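Local coordinates for protein beta-catenin homolog sys-1 (Caenorhabditis elegans, PDB 3C2G) that acts as a beta-catenin-type transcriptional coregulator in the Wnt asymmetry pathway, binding the TCF transcription factor POP-1 directly, at residues P18-R23 and Q65-P70; I84-T89 and F141-C146; E175-Q180 and I226-V231; Q430-I435 and T474-K479; V569-D574 and A606-S611. All blocks are in the same frame, centred on the assembly; numbering follows the deposited sequence.

Contact 1. Residues P18-R23 and Q65-P70; sequences PDPMQR and QPVQLP
Pro-20 and Gln-65 mark the closest backbone approach, with their CA atoms 8.3 Å apart, so side chains have to fill the space between the two segments. Residues 20-23 begin a helix, whereas 65-70 has no regular structure and ends at Pro-70, the N-cap of helix 71-90. Asp-19 is the N-cap of helix 20-37: its OD2 accepts from Gln-22 N at 2.9 Å, the donor standing 35° out of the carboxylate plane, and this bond holds the first helical turn that carries Pro-20.

The apolar part is made by the Pro-20 ring. Its CB lies 4.1 Å from Leu-69 CD1 and its CG 4.2 Å from Val-67 CG2, so two branches of the loop meet neighbouring atoms of one ring. Gln-65 adds a polar side, its OE1 3.6 Å from Pro-18 O, two acceptors without a bond. With CG beside its own backbone N (chi1 -43°) and the chain extended beyond, its amide reaches the Arg-23 arm; Arg-23 CD is 4.1 Å from both OE1 and NE2 of Gln-65. The guanidinium and amide planes are turned 55° apart, and the touch is made by methylene rather than by charge. The charged end is engaged by others: NH1 forms a salt bridge with Asp-60, NE bonds to Thr-17 O, and Trp-14 makes a cation-pi contact.

This surface contact thus joins the start of helix 20-37 to the connection between helices 47-62 and 71-90. Helix 71-90 backs both segments, Tyr-73 OH bonding to Pro-20 O while Tyr-74 packs against Leu-69.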
# COMPACT_ATOMS: atom_id res chain seq x y z
N PRO A 18 26.24 -19.11 -46.34
CA PRO A 18 25.37 -19.96 -45.53
C PRO A 18 26.12 -20.98 -44.66
O PRO A 18 25.50 -21.62 -43.80
CB PRO A 18 24.53 -20.69 -46.58
CG PRO A 18 25.47 -20.84 -47.73
CD PRO A 18 26.32 -19.58 -47.74
N ASP A 19 27.43 -21.12 -44.89
CA ASP A 19 28.27 -22.06 -44.14
C ASP A 19 28.35 -21.72 -42.64
O ASP A 19 28.80 -20.64 -42.27
CB ASP A 19 29.68 -22.14 -44.74
CG ASP A 19 30.63 -22.96 -43.88
OD1 ASP A 19 30.52 -24.21 -43.86
OD2 ASP A 19 31.49 -22.36 -43.20
N PRO A 20 27.93 -22.68 -41.79
CA PRO A 20 27.84 -22.52 -40.34
C PRO A 20 29.15 -22.07 -39.69
O PRO A 20 29.15 -21.14 -38.89
CB PRO A 20 27.47 -23.92 -39.86
CG PRO A 20 26.74 -24.51 -41.03
CD PRO A 20 27.51 -24.02 -42.22
N MSE A 21 30.25 -22.72 -40.04
CA MSE A 21 31.53 -22.43 -39.40
C MSE A 21 32.04 -21.04 -39.75
O MSE A 21 32.68 -20.38 -38.93
CB MSE A 21 32.58 -23.49 -39.73
CG MSE A 21 33.49 -23.84 -38.55
SE MSE A 21 32.52 -24.26 -36.87
CE MSE A 21 31.36 -25.72 -37.50
N GLN A 22 31.75 -20.58 -40.97
CA GLN A 22 32.12 -19.24 -41.39
C GLN A 22 31.23 -18.20 -40.70
O GLN A 22 31.69 -17.10 -40.35
CB GLN A 22 32.07 -19.10 -42.91
N ARG A 23 29.96 -18.55 -40.50
CA ARG A 23 29.01 -17.68 -39.81
C ARG A 23 29.43 -17.38 -38.38
O ARG A 23 29.31 -16.24 -37.92
CB ARG A 23 27.61 -18.27 -39.84
CG ARG A 23 27.03 -18.31 -41.23
CD ARG A 23 25.54 -18.33 -41.22
NE ARG A 23 25.05 -17.62 -42.39
CZ ARG A 23 23.82 -17.12 -42.52
NH1 ARG A 23 22.94 -17.27 -41.53
NH2 ARG A 23 23.49 -16.48 -43.63
N GLN A 65 19.09 -23.26 -38.71
CA GLN A 65 19.66 -23.63 -40.00
C GLN A 65 19.34 -25.11 -40.27
O GLN A 65 19.58 -25.96 -39.40
CB GLN A 65 21.17 -23.40 -40.00
CG GLN A 65 21.60 -22.08 -39.37
CD GLN A 65 23.02 -21.67 -39.74
OE1 GLN A 65 23.45 -21.84 -40.89
NE2 GLN A 65 23.75 -21.12 -38.77
N PRO A 66 18.79 -25.43 -41.46
CA PRO A 66 18.32 -26.77 -41.85
C PRO A 66 19.33 -27.91 -41.62
O PRO A 66 18.92 -29.02 -41.24
CB PRO A 66 18.01 -26.63 -43.35
CG PRO A 66 18.62 -25.31 -43.77
CD PRO A 66 18.57 -24.45 -42.55
N VAL A 67 20.62 -27.65 -41.84
CA VAL A 67 21.69 -28.58 -41.47
C VAL A 67 21.73 -28.80 -39.96
O VAL A 67 21.83 -27.83 -39.19
CB VAL A 67 23.10 -28.10 -41.92
CG1 VAL A 67 23.48 -28.72 -43.26
CG2 VAL A 67 23.18 -26.57 -41.96
N GLN A 68 21.66 -30.06 -39.54
CA GLN A 68 21.67 -30.40 -38.12
C GLN A 68 23.04 -30.13 -37.47
O GLN A 68 24.08 -30.51 -38.00
CB GLN A 68 21.23 -31.85 -37.89
CG GLN A 68 20.91 -32.19 -36.43
CD GLN A 68 19.82 -31.29 -35.84
OE1 GLN A 68 18.62 -31.49 -36.09
NE2 GLN A 68 20.23 -30.30 -35.04
N LEU A 69 23.00 -29.46 -36.31
CA LEU A 69 24.20 -28.99 -35.63
C LEU A 69 24.11 -29.21 -34.12
O LEU A 69 23.01 -29.17 -33.56
CB LEU A 69 24.41 -27.50 -35.92
CG LEU A 69 24.84 -27.11 -37.35
CD1 LEU A 69 24.46 -25.67 -37.68
CD2 LEU A 69 26.33 -27.35 -37.55
N PRO A 70 25.26 -29.43 -33.45
CA PRO A 70 25.26 -29.61 -32.00
C PRO A 70 24.88 -28.33 -31.26
O PRO A 70 25.09 -27.23 -31.76
CB PRO A 70 26.70 -29.99 -31.69
CG PRO A 70 27.50 -29.35 -32.79
CD PRO A 70 26.63 -29.51 -34.00

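Contact 2. Residues I84-T89 and F141-C146; sequences ILRRFT and FQIFNC
Arg-86 and Ile-143 bring their CA atoms to 5.2 Å where two helical segments run nearly parallel, the axes 9.1 Å apart and crossing at 16°. Ile-143 is the main wedge. Its CG1 rests 3.6 Å from Arg-86 CA, close to the backbone itself, and its CD1 goes on to Leu-85 CD2 at 3.9 Å, the two side chains meeting at about a right angle.

On one flank of this wedge the Arg-86 arm runs past Gln-142, with CD 3.7 Å from OE1 and the guanidinium and amide planes turned 29° apart. Neither polar end depends on the other: Arg-86 NH2 forms a salt bridge with Asp-83, and Gln-142 NE2 bonds to Asn-138 O. Further along, Thr-89 OG1 sits 3.4 Å from Cys-146 CB. The hydroxyl lies between backbone N and carbonyl carbon (chi1 59°), which points it back toward Arg-86 O; that bond is modelled too short for its length to be trusted.

Cutting the arm at CB, as an alanine here does, would probably leave Asp-83 with Arg-87 but without this second mate and open a gap beside Gln-142, although Ile-143 could still rest on the backbone.

The chemistry implies a division of labour: helices 71-90 and 134-150 meet through van der Waals contacts, mainly of carbon atoms, while Arg-86 and Gln-142 each find a polar partner within their own helix.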
# COMPACT_ATOMS: atom_id res chain seq x y z
N ILE A 84 26.33 -8.84 -28.57
CA ILE A 84 26.23 -7.62 -29.36
C ILE A 84 24.91 -6.94 -28.99
O ILE A 84 24.89 -5.77 -28.64
CB ILE A 84 26.27 -7.93 -30.89
CG1 ILE A 84 27.70 -8.30 -31.33
CG2 ILE A 84 25.77 -6.74 -31.70
CD1 ILE A 84 27.75 -9.12 -32.63
N LEU A 85 23.82 -7.70 -29.06
CA LEU A 85 22.51 -7.15 -28.73
C LEU A 85 22.48 -6.50 -27.35
O LEU A 85 21.95 -5.40 -27.20
CB LEU A 85 21.43 -8.23 -28.84
CG LEU A 85 19.99 -7.85 -28.51
CD1 LEU A 85 19.47 -6.64 -29.32
CD2 LEU A 85 19.11 -9.06 -28.72
N ARG A 86 23.05 -7.18 -26.35
CA ARG A 86 23.12 -6.64 -25.01
C ARG A 86 23.81 -5.29 -25.01
O ARG A 86 23.33 -4.34 -24.39
CB ARG A 86 23.85 -7.60 -24.07
CG ARG A 86 23.94 -7.11 -22.62
CD ARG A 86 24.52 -8.16 -21.67
NE ARG A 86 25.91 -8.44 -22.00
CZ ARG A 86 26.94 -7.73 -21.56
NH1 ARG A 86 26.74 -6.68 -20.77
NH2 ARG A 86 28.18 -8.06 -21.93
N ARG A 87 24.92 -5.20 -25.73
CA ARG A 87 25.70 -3.97 -25.79
C ARG A 87 24.92 -2.81 -26.42
O ARG A 87 25.03 -1.67 -25.96
CB ARG A 87 27.04 -4.23 -26.49
CG ARG A 87 27.97 -5.08 -25.62
CD ARG A 87 29.26 -5.49 -26.30
NE ARG A 87 30.37 -5.23 -25.39
CZ ARG A 87 30.91 -6.12 -24.57
NH1 ARG A 87 30.48 -7.37 -24.56
NH2 ARG A 87 31.90 -5.76 -23.77
N PHE A 88 24.10 -3.13 -27.42
CA PHE A 88 23.19 -2.15 -28.02
C PHE A 88 22.18 -1.56 -27.04
O PHE A 88 21.63 -0.50 -27.29
CB PHE A 88 22.40 -2.81 -29.16
CG PHE A 88 23.16 -2.90 -30.45
CD1 PHE A 88 24.54 -2.74 -30.49
CD2 PHE A 88 22.48 -3.18 -31.64
CE1 PHE A 88 25.23 -2.84 -31.69
CE2 PHE A 88 23.16 -3.28 -32.85
CZ PHE A 88 24.54 -3.11 -32.87
N THR A 89 21.93 -2.26 -25.94
CA THR A 89 20.91 -1.81 -25.00
C THR A 89 21.45 -0.92 -23.88
O THR A 89 20.67 -0.29 -23.16
CB THR A 89 20.10 -2.99 -24.41
OG1 THR A 89 20.99 -3.89 -23.75
CG2 THR A 89 19.36 -3.74 -25.52
N PHE A 141 18.16 -12.43 -20.19
CA PHE A 141 17.63 -11.76 -18.99
C PHE A 141 18.26 -10.40 -18.77
O PHE A 141 17.57 -9.47 -18.37
CB PHE A 141 17.78 -12.63 -17.72
CG PHE A 141 16.78 -13.75 -17.63
CD1 PHE A 141 15.42 -13.48 -17.59
CD2 PHE A 141 17.20 -15.06 -17.59
CE1 PHE A 141 14.49 -14.50 -17.50
CE2 PHE A 141 16.28 -16.09 -17.51
CZ PHE A 141 14.92 -15.81 -17.46
N GLN A 142 19.56 -10.26 -19.04
CA GLN A 142 20.20 -8.94 -18.96
C GLN A 142 19.69 -7.94 -20.02
O GLN A 142 19.66 -6.73 -19.77
CB GLN A 142 21.71 -9.07 -19.07
CG GLN A 142 22.41 -9.42 -17.77
CD GLN A 142 23.83 -9.88 -18.02
OE1 GLN A 142 24.76 -9.07 -18.06
NE2 GLN A 142 24.00 -11.18 -18.23
N ILE A 143 19.31 -8.45 -21.19
CA ILE A 143 18.81 -7.61 -22.28
C ILE A 143 17.43 -7.04 -21.91
O ILE A 143 17.18 -5.85 -22.10
CB ILE A 143 18.77 -8.41 -23.61
CG1 ILE A 143 20.19 -8.57 -24.18
CG2 ILE A 143 17.83 -7.77 -24.62
CD1 ILE A 143 20.34 -9.77 -25.14
N PHE A 144 16.55 -7.90 -21.39
CA PHE A 144 15.26 -7.47 -20.88
C PHE A 144 15.43 -6.45 -19.76
O PHE A 144 14.81 -5.40 -19.78
CB PHE A 144 14.47 -8.65 -20.35
CG PHE A 144 13.74 -9.40 -21.41
CD1 PHE A 144 12.70 -8.80 -22.10
CD2 PHE A 144 14.06 -10.72 -21.68
CE1 PHE A 144 12.00 -9.51 -23.08
CE2 PHE A 144 13.35 -11.44 -22.66
CZ PHE A 144 12.33 -10.83 -23.36
N ASN A 145 16.29 -6.77 -18.81
CA ASN A 145 16.60 -5.86 -17.72
C ASN A 145 17.10 -4.51 -18.22
O ASN A 145 16.63 -3.49 -17.75
CB ASN A 145 17.60 -6.47 -16.74
CG ASN A 145 17.82 -5.60 -15.51
OD1 ASN A 145 16.91 -5.41 -14.70
ND2 ASN A 145 19.02 -5.05 -15.39
N CYS A 146 18.02 -4.51 -19.17
CA CYS A 146 18.56 -3.25 -19.71
C CYS A 146 17.53 -2.39 -20.43
O CYS A 146 17.53 -1.17 -20.25
CB CYS A 146 19.71 -3.53 -20.65
SG CYS A 146 21.22 -3.89 -19.82

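Contact 3. Residues E175-Q180 and I226-V231; sequences EYFNPQ and IKLNAV
Phe-177, in the loop that follows helix 167-174, plugs into the side of helix 224-239 in a buried, mostly apolar loop-to-helix contact edged by one hydrogen bond. Its CA comes within 5.7 Å of Lys-227 CA, and two sets of contacts define the fit.

The first is the ring. Leu-228 CD2 stands over its centre, 3.8 Å from the centroid and 13° off the normal, a CH-pi contact on one face. Val-231 CG2 approaches Phe-177 CD1 obliquely at 4.0 Å. Placing CG beside the backbone N turns one side of the ring toward both branches, which lie one helical turn apart.

The second is the lysine arm. Lys-227 runs extended past the base of the aromatic residue, its CB 3.6 Å from Phe-177 O and its CD 3.9 Å from Phe-177 CB. At the far end NZ donates to Asn-178 OD1 at 3.1 Å; the C=O...donor angle is 155° and the donor is tilted 22° from the carbonyl plane. The asparagine and lysine side chains lie alongside and point the same way, and NZ also makes a weak bond to Ser-174 O.

Phe-177 also touches Ile-190 of helix 189-198, and Leu-228 reaches Leu-266 of helix 251-270. An aromatic anchor of this kind, seating an interhelical loop among the helices that follow, fits the continuous hydrophobic core of an armadillo-type helical solenoid.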
# COMPACT_ATOMS: atom_id res chain seq x y z
N GLU A 175 6.57 -20.78 -15.85
CA GLU A 175 7.12 -22.10 -15.57
C GLU A 175 8.17 -22.01 -14.45
O GLU A 175 8.40 -22.97 -13.73
CB GLU A 175 7.68 -22.76 -16.84
CG GLU A 175 7.93 -24.27 -16.70
CD GLU A 175 8.41 -24.96 -17.99
OE1 GLU A 175 8.10 -24.46 -19.11
OE2 GLU A 175 9.09 -26.02 -17.89
N TYR A 176 8.77 -20.83 -14.28
CA TYR A 176 9.70 -20.63 -13.19
C TYR A 176 9.01 -20.57 -11.82
O TYR A 176 9.67 -20.67 -10.79
CB TYR A 176 10.52 -19.36 -13.38
CG TYR A 176 11.60 -19.43 -14.43
CD1 TYR A 176 12.93 -19.64 -14.08
CD2 TYR A 176 11.30 -19.23 -15.79
CE1 TYR A 176 13.93 -19.66 -15.03
CE2 TYR A 176 12.29 -19.28 -16.74
CZ TYR A 176 13.61 -19.49 -16.36
OH TYR A 176 14.61 -19.51 -17.31
N PHE A 177 7.70 -20.43 -11.82
CA PHE A 177 6.96 -20.39 -10.56
C PHE A 177 6.28 -21.72 -10.25
O PHE A 177 5.45 -21.80 -9.32
CB PHE A 177 5.97 -19.22 -10.55
CG PHE A 177 6.63 -17.87 -10.57
CD1 PHE A 177 7.87 -17.67 -9.98
CD2 PHE A 177 5.98 -16.78 -11.15
CE1 PHE A 177 8.47 -16.42 -10.00
CE2 PHE A 177 6.57 -15.53 -11.16
CZ PHE A 177 7.83 -15.35 -10.58
N ASN A 178 6.63 -22.76 -11.00
CA ASN A 178 6.08 -24.09 -10.75
C ASN A 178 6.63 -24.68 -9.46
O ASN A 178 7.80 -24.48 -9.12
CB ASN A 178 6.30 -25.03 -11.95
CG ASN A 178 5.28 -24.81 -13.07
OD1 ASN A 178 4.31 -24.05 -12.93
ND2 ASN A 178 5.50 -25.47 -14.21
N PRO A 179 5.76 -25.40 -8.71
CA PRO A 179 6.10 -25.94 -7.39
C PRO A 179 7.36 -26.79 -7.36
O PRO A 179 8.09 -26.75 -6.37
CB PRO A 179 4.87 -26.79 -7.03
CG PRO A 179 4.08 -26.93 -8.30
CD PRO A 179 4.37 -25.70 -9.09
N GLN A 180 7.62 -27.53 -8.44
CA GLN A 180 8.74 -28.48 -8.49
C GLN A 180 10.11 -27.85 -8.78
O GLN A 180 11.14 -28.52 -8.71
CB GLN A 180 8.45 -29.60 -9.50
N ILE A 226 -1.66 -19.03 -6.24
CA ILE A 226 -1.20 -20.31 -5.70
C ILE A 226 0.31 -20.48 -5.92
O ILE A 226 1.04 -20.98 -5.04
CB ILE A 226 -2.01 -21.49 -6.32
CG1 ILE A 226 -3.50 -21.35 -5.98
CG2 ILE A 226 -1.47 -22.85 -5.88
CD1 ILE A 226 -3.84 -21.47 -4.48
N LYS A 227 0.78 -20.05 -7.09
CA LYS A 227 2.17 -20.22 -7.47
C LYS A 227 3.09 -19.33 -6.64
O LYS A 227 4.08 -19.81 -6.07
CB LYS A 227 2.37 -19.94 -8.95
CG LYS A 227 1.89 -21.05 -9.87
CD LYS A 227 2.42 -20.75 -11.27
CE LYS A 227 1.69 -21.49 -12.36
NZ LYS A 227 2.56 -21.57 -13.55
N LEU A 228 2.75 -18.05 -6.55
CA LEU A 228 3.56 -17.13 -5.79
C LEU A 228 3.62 -17.50 -4.30
O LEU A 228 4.67 -17.36 -3.68
CB LEU A 228 3.12 -15.69 -6.02
CG LEU A 228 3.48 -15.20 -7.44
CD1 LEU A 228 3.00 -13.77 -7.69
CD2 LEU A 228 5.00 -15.33 -7.72
N ASN A 229 2.50 -18.01 -3.76
CA ASN A 229 2.47 -18.51 -2.39
C ASN A 229 3.41 -19.67 -2.16
O ASN A 229 4.08 -19.72 -1.14
CB ASN A 229 1.06 -18.90 -1.94
CG ASN A 229 0.21 -17.70 -1.53
OD1 ASN A 229 0.71 -16.58 -1.40
ND2 ASN A 229 -1.09 -17.92 -1.35
N ALA A 230 3.46 -20.62 -3.10
CA ALA A 230 4.31 -21.79 -2.91
C ALA A 230 5.79 -21.42 -3.05
O ALA A 230 6.64 -22.04 -2.41
CB ALA A 230 3.92 -22.90 -3.85
N VAL A 231 6.07 -20.39 -3.83
CA VAL A 231 7.42 -19.86 -3.99
C VAL A 231 7.89 -19.14 -2.71
O VAL A 231 9.03 -19.36 -2.26
CB VAL A 231 7.52 -18.93 -5.25
CG1 VAL A 231 8.84 -18.18 -5.29
CG2 VAL A 231 7.31 -19.72 -6.54

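Contact 4. Residues Q430-I435 and T474-K479; sequences QVCKFI and TPFVPK
Phe-476 reaches Val-431 and Cys-432 from the third position of a type I beta turn spanning Thr-474 to Val-477. From CB, the ring is swung between the backbone N and the carbonyl carbon (chi1 64°), which carries one edge to these two residues. CD1 meets Cys-432 SG at 3.8 Å; the sulfur lies in the ring plane, 89° off the normal, as an edge-on sulfur-aromatic contact. CE1, next along, is 3.8 Å from Val-431 CB, and at the tip CZ remains against the same valine. One face is covered by Thr-474 CG2, off-centre toward the rim.

Farther along both segments, Ile-435 continues the seam: its CG2 is 3.9 Å from Val-477 CG1 and its CD1 3.7 Å from Pro-478 CG. A serine in place of Phe-476 lacks the ring, which is likely to open a gap beside Val-431 and leave Cys-432 SG without its aromatic neighbour.

Lys-479 steadies the loop, its NZ bonding at 2.7 Å to Thr-474 O and likewise at 2.7 Å to Val-477 O. The arrangement is a beta turn after helix 457-472 packed against residues 430-435, within the stacked helices of the armadillo domain.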
# COMPACT_ATOMS: atom_id res chain seq x y z
N GLN A 430 -7.72 -2.65 30.67
CA GLN A 430 -7.10 -2.20 29.43
C GLN A 430 -7.75 -0.89 28.95
O GLN A 430 -7.07 0.11 28.73
CB GLN A 430 -7.17 -3.30 28.35
CG GLN A 430 -6.29 -4.55 28.61
CD GLN A 430 -6.42 -5.61 27.51
OE1 GLN A 430 -5.99 -5.40 26.37
NE2 GLN A 430 -7.05 -6.73 27.84
N VAL A 431 -9.08 -0.88 28.84
CA VAL A 431 -9.78 0.31 28.39
C VAL A 431 -9.56 1.51 29.32
O VAL A 431 -9.46 2.65 28.86
CB VAL A 431 -11.27 0.03 28.19
CG1 VAL A 431 -12.04 1.31 27.89
CG2 VAL A 431 -11.46 -0.99 27.06
N CYS A 432 -9.47 1.26 30.63
CA CYS A 432 -9.39 2.36 31.61
C CYS A 432 -8.04 3.05 31.62
O CYS A 432 -7.91 4.17 32.08
CB CYS A 432 -9.73 1.85 33.02
SG CYS A 432 -11.49 1.55 33.25
N LYS A 433 -7.02 2.37 31.11
CA LYS A 433 -5.73 3.00 30.90
C LYS A 433 -5.84 4.27 30.04
O LYS A 433 -5.07 5.21 30.22
CB LYS A 433 -4.76 2.02 30.25
CG LYS A 433 -4.22 0.98 31.21
CD LYS A 433 -2.80 0.59 30.82
CE LYS A 433 -1.77 1.55 31.41
NZ LYS A 433 -1.60 1.34 32.89
N PHE A 434 -6.82 4.29 29.13
CA PHE A 434 -7.00 5.44 28.24
C PHE A 434 -7.51 6.72 28.90
O PHE A 434 -7.50 7.77 28.26
CB PHE A 434 -7.82 5.07 26.99
CG PHE A 434 -7.01 4.37 25.92
CD1 PHE A 434 -6.35 5.10 24.94
CD2 PHE A 434 -6.86 2.99 25.93
CE1 PHE A 434 -5.59 4.45 23.95
CE2 PHE A 434 -6.10 2.34 24.95
CZ PHE A 434 -5.47 3.07 23.96
N ILE A 435 -7.94 6.64 30.16
CA ILE A 435 -8.20 7.85 30.92
C ILE A 435 -7.11 8.21 31.92
O ILE A 435 -7.27 9.16 32.69
CB ILE A 435 -9.62 7.90 31.59
CG1 ILE A 435 -9.95 6.61 32.35
CG2 ILE A 435 -10.70 8.24 30.55
CD1 ILE A 435 -9.38 6.58 33.76
N THR A 474 -18.89 4.88 27.65
CA THR A 474 -18.62 3.54 28.15
C THR A 474 -18.85 3.53 29.66
O THR A 474 -18.16 4.23 30.39
CB THR A 474 -17.17 3.13 27.81
OG1 THR A 474 -17.03 3.05 26.40
CG2 THR A 474 -16.84 1.81 28.41
N PRO A 475 -19.83 2.74 30.12
CA PRO A 475 -20.35 2.75 31.50
C PRO A 475 -19.27 2.58 32.58
O PRO A 475 -19.29 3.32 33.56
CB PRO A 475 -21.30 1.55 31.52
CG PRO A 475 -21.75 1.41 30.11
CD PRO A 475 -20.53 1.75 29.29
N PHE A 476 -18.36 1.63 32.41
CA PHE A 476 -17.34 1.39 33.44
C PHE A 476 -16.17 2.37 33.43
O PHE A 476 -15.31 2.30 34.29
CB PHE A 476 -16.79 -0.03 33.33
CG PHE A 476 -16.07 -0.31 32.05
CD1 PHE A 476 -14.72 0.03 31.91
CD2 PHE A 476 -16.73 -0.91 30.98
CE1 PHE A 476 -14.06 -0.23 30.71
CE2 PHE A 476 -16.06 -1.17 29.79
CZ PHE A 476 -14.73 -0.84 29.65
N VAL A 477 -16.12 3.27 32.45
CA VAL A 477 -15.02 4.22 32.42
C VAL A 477 -15.27 5.36 33.41
O VAL A 477 -16.26 6.08 33.27
CB VAL A 477 -14.73 4.75 30.98
CG1 VAL A 477 -13.77 5.92 31.02
CG2 VAL A 477 -14.15 3.64 30.13
N PRO A 478 -14.38 5.53 34.40
CA PRO A 478 -14.49 6.65 35.34
C PRO A 478 -14.30 7.99 34.63
O PRO A 478 -13.34 8.16 33.89
CB PRO A 478 -13.35 6.40 36.34
CG PRO A 478 -12.41 5.51 35.65
CD PRO A 478 -13.20 4.68 34.69
N LYS A 479 -15.23 8.91 34.86
CA LYS A 479 -15.29 10.15 34.11
C LYS A 479 -14.92 11.38 34.94
O LYS A 479 -14.78 12.48 34.40
CB LYS A 479 -16.69 10.31 33.55
CG LYS A 479 -16.89 9.51 32.29
CD LYS A 479 -18.14 8.68 32.38
CE LYS A 479 -18.06 7.53 31.41
NZ LYS A 479 -18.68 6.33 31.99

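Contact 5. Residues V569-D574 and A606-S611; sequences VLVVCD and AKAANS
Leu-570 and Ala-608 carry the apolar interaction, where two helical segments cross at 32° with axes 8.9 Å apart. Their CB atoms are 3.7 Å from each other, and the leucine then folds over the alanine: CG sits beside the backbone N (chi1 -67°), which brings CD1 to 4.0 Å from Ala-608 CB and 4.1 Å from Ala-609 N. Val-571 CG2 closes on the same methyl from a neighbouring position at 4.3 Å. A methyl is all that Ala-608 puts into the interface, consistent with the close approach of the axes.

The polar atoms make no bond across the segments. Asp-574 OD1 is 3.2 Å from Ser-611 O, but both are acceptors. Arg-615, just past the second segment, forms a salt bridge with that same OD1 and would probably offset the proximity of the two oxygens. Ser-611 OG turns back within its own helix, donating to Lys-607 O at 2.6 Å.

Leu-570 also meets Leu-594 of helix 591-598, the helix that Ala-609 touches through Leu-597. Helices 563-579 and 603-613 therefore pack with Leu-570 and Val-571 of one against the alanines of the other, in the C-terminal part of the armadillo domain, whose final helix is 603-613.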
# COMPACT_ATOMS: atom_id res chain seq x y z
N VAL A 569 -27.03 20.43 17.27
CA VAL A 569 -26.72 21.84 17.18
C VAL A 569 -27.74 22.65 17.98
O VAL A 569 -27.36 23.54 18.73
CB VAL A 569 -26.63 22.29 15.72
CG1 VAL A 569 -26.86 23.77 15.59
CG2 VAL A 569 -25.27 21.88 15.15
N LEU A 570 -29.01 22.31 17.84
CA LEU A 570 -30.06 23.01 18.57
C LEU A 570 -29.90 22.85 20.07
O LEU A 570 -30.00 23.82 20.83
CB LEU A 570 -31.45 22.54 18.14
CG LEU A 570 -31.85 22.87 16.71
CD1 LEU A 570 -33.04 22.03 16.26
CD2 LEU A 570 -32.15 24.35 16.56
N VAL A 571 -29.65 21.61 20.50
CA VAL A 571 -29.61 21.29 21.92
C VAL A 571 -28.40 21.92 22.59
O VAL A 571 -28.52 22.47 23.69
CB VAL A 571 -29.65 19.76 22.14
CG1 VAL A 571 -29.35 19.39 23.60
CG2 VAL A 571 -31.02 19.21 21.72
N VAL A 572 -27.23 21.84 21.94
CA VAL A 572 -26.01 22.39 22.52
C VAL A 572 -26.14 23.90 22.68
O VAL A 572 -25.70 24.45 23.69
CB VAL A 572 -24.71 21.99 21.73
CG1 VAL A 572 -24.48 22.86 20.51
CG2 VAL A 572 -23.50 22.08 22.64
N CYS A 573 -26.74 24.55 21.68
CA CYS A 573 -26.94 25.99 21.73
C CYS A 573 -27.82 26.37 22.91
O CYS A 573 -27.49 27.29 23.66
CB CYS A 573 -27.55 26.49 20.42
SG CYS A 573 -26.36 26.63 19.09
N ASP A 574 -28.93 25.65 23.07
CA ASP A 574 -29.86 25.91 24.14
C ASP A 574 -29.20 25.73 25.50
O ASP A 574 -29.42 26.53 26.41
CB ASP A 574 -31.09 25.02 24.02
CG ASP A 574 -32.21 25.45 24.96
OD1 ASP A 574 -32.80 26.53 24.73
OD2 ASP A 574 -32.48 24.71 25.93
N ALA A 606 -38.24 20.04 16.26
CA ALA A 606 -39.22 21.10 16.48
C ALA A 606 -39.25 21.59 17.93
O ALA A 606 -39.29 22.79 18.19
CB ALA A 606 -40.59 20.65 16.03
N LYS A 607 -39.21 20.65 18.88
CA LYS A 607 -39.21 21.00 20.30
C LYS A 607 -37.96 21.78 20.71
O LYS A 607 -38.05 22.75 21.47
CB LYS A 607 -39.36 19.74 21.17
N ALA A 608 -36.80 21.35 20.22
CA ALA A 608 -35.53 22.02 20.52
C ALA A 608 -35.51 23.43 19.94
O ALA A 608 -35.08 24.39 20.60
CB ALA A 608 -34.37 21.22 19.99
N ALA A 609 -35.99 23.54 18.70
CA ALA A 609 -36.04 24.80 17.97
C ALA A 609 -36.73 25.92 18.74
O ALA A 609 -36.12 26.98 18.95
CB ALA A 609 -36.70 24.59 16.61
N ASN A 610 -37.97 25.72 19.18
CA ASN A 610 -38.67 26.80 19.88
C ASN A 610 -38.19 27.04 21.31
O ASN A 610 -38.26 28.17 21.81
CB ASN A 610 -40.21 26.75 19.75
CG ASN A 610 -40.78 25.37 20.00
OD1 ASN A 610 -40.62 24.81 21.09
ND2 ASN A 610 -41.49 24.84 19.01
N SER A 611 -37.65 26.00 21.94
CA SER A 611 -36.96 26.18 23.22
C SER A 611 -35.76 27.12 23.04
O SER A 611 -35.53 28.00 23.86
CB SER A 611 -36.48 24.85 23.79
OG SER A 611 -37.51 23.88 23.75

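The five contacts follow one another along the chain, each closing before the next opens, as expected for an elongated all-helical armadillo solenoid. Contact 1 ends at Pro-70, the N-cap right before helix 71-90, and contact 2 uses residues 84-89 toward the far end of that helix; their centres are 25 Å apart. Contact 2 meets contact 3 directly: Phe-141 CZ packs 3.7 Å from Tyr-176 OH. Then comes a long step, about 50 Å between the centres of contacts 3 and 4, bridged by many helices. Contacts 4 and 5 lie 30 Å apart on the other side of the chain's centre from contact 1. With 97 Å between contacts 1 and 5, these are local joints spread along the solenoid.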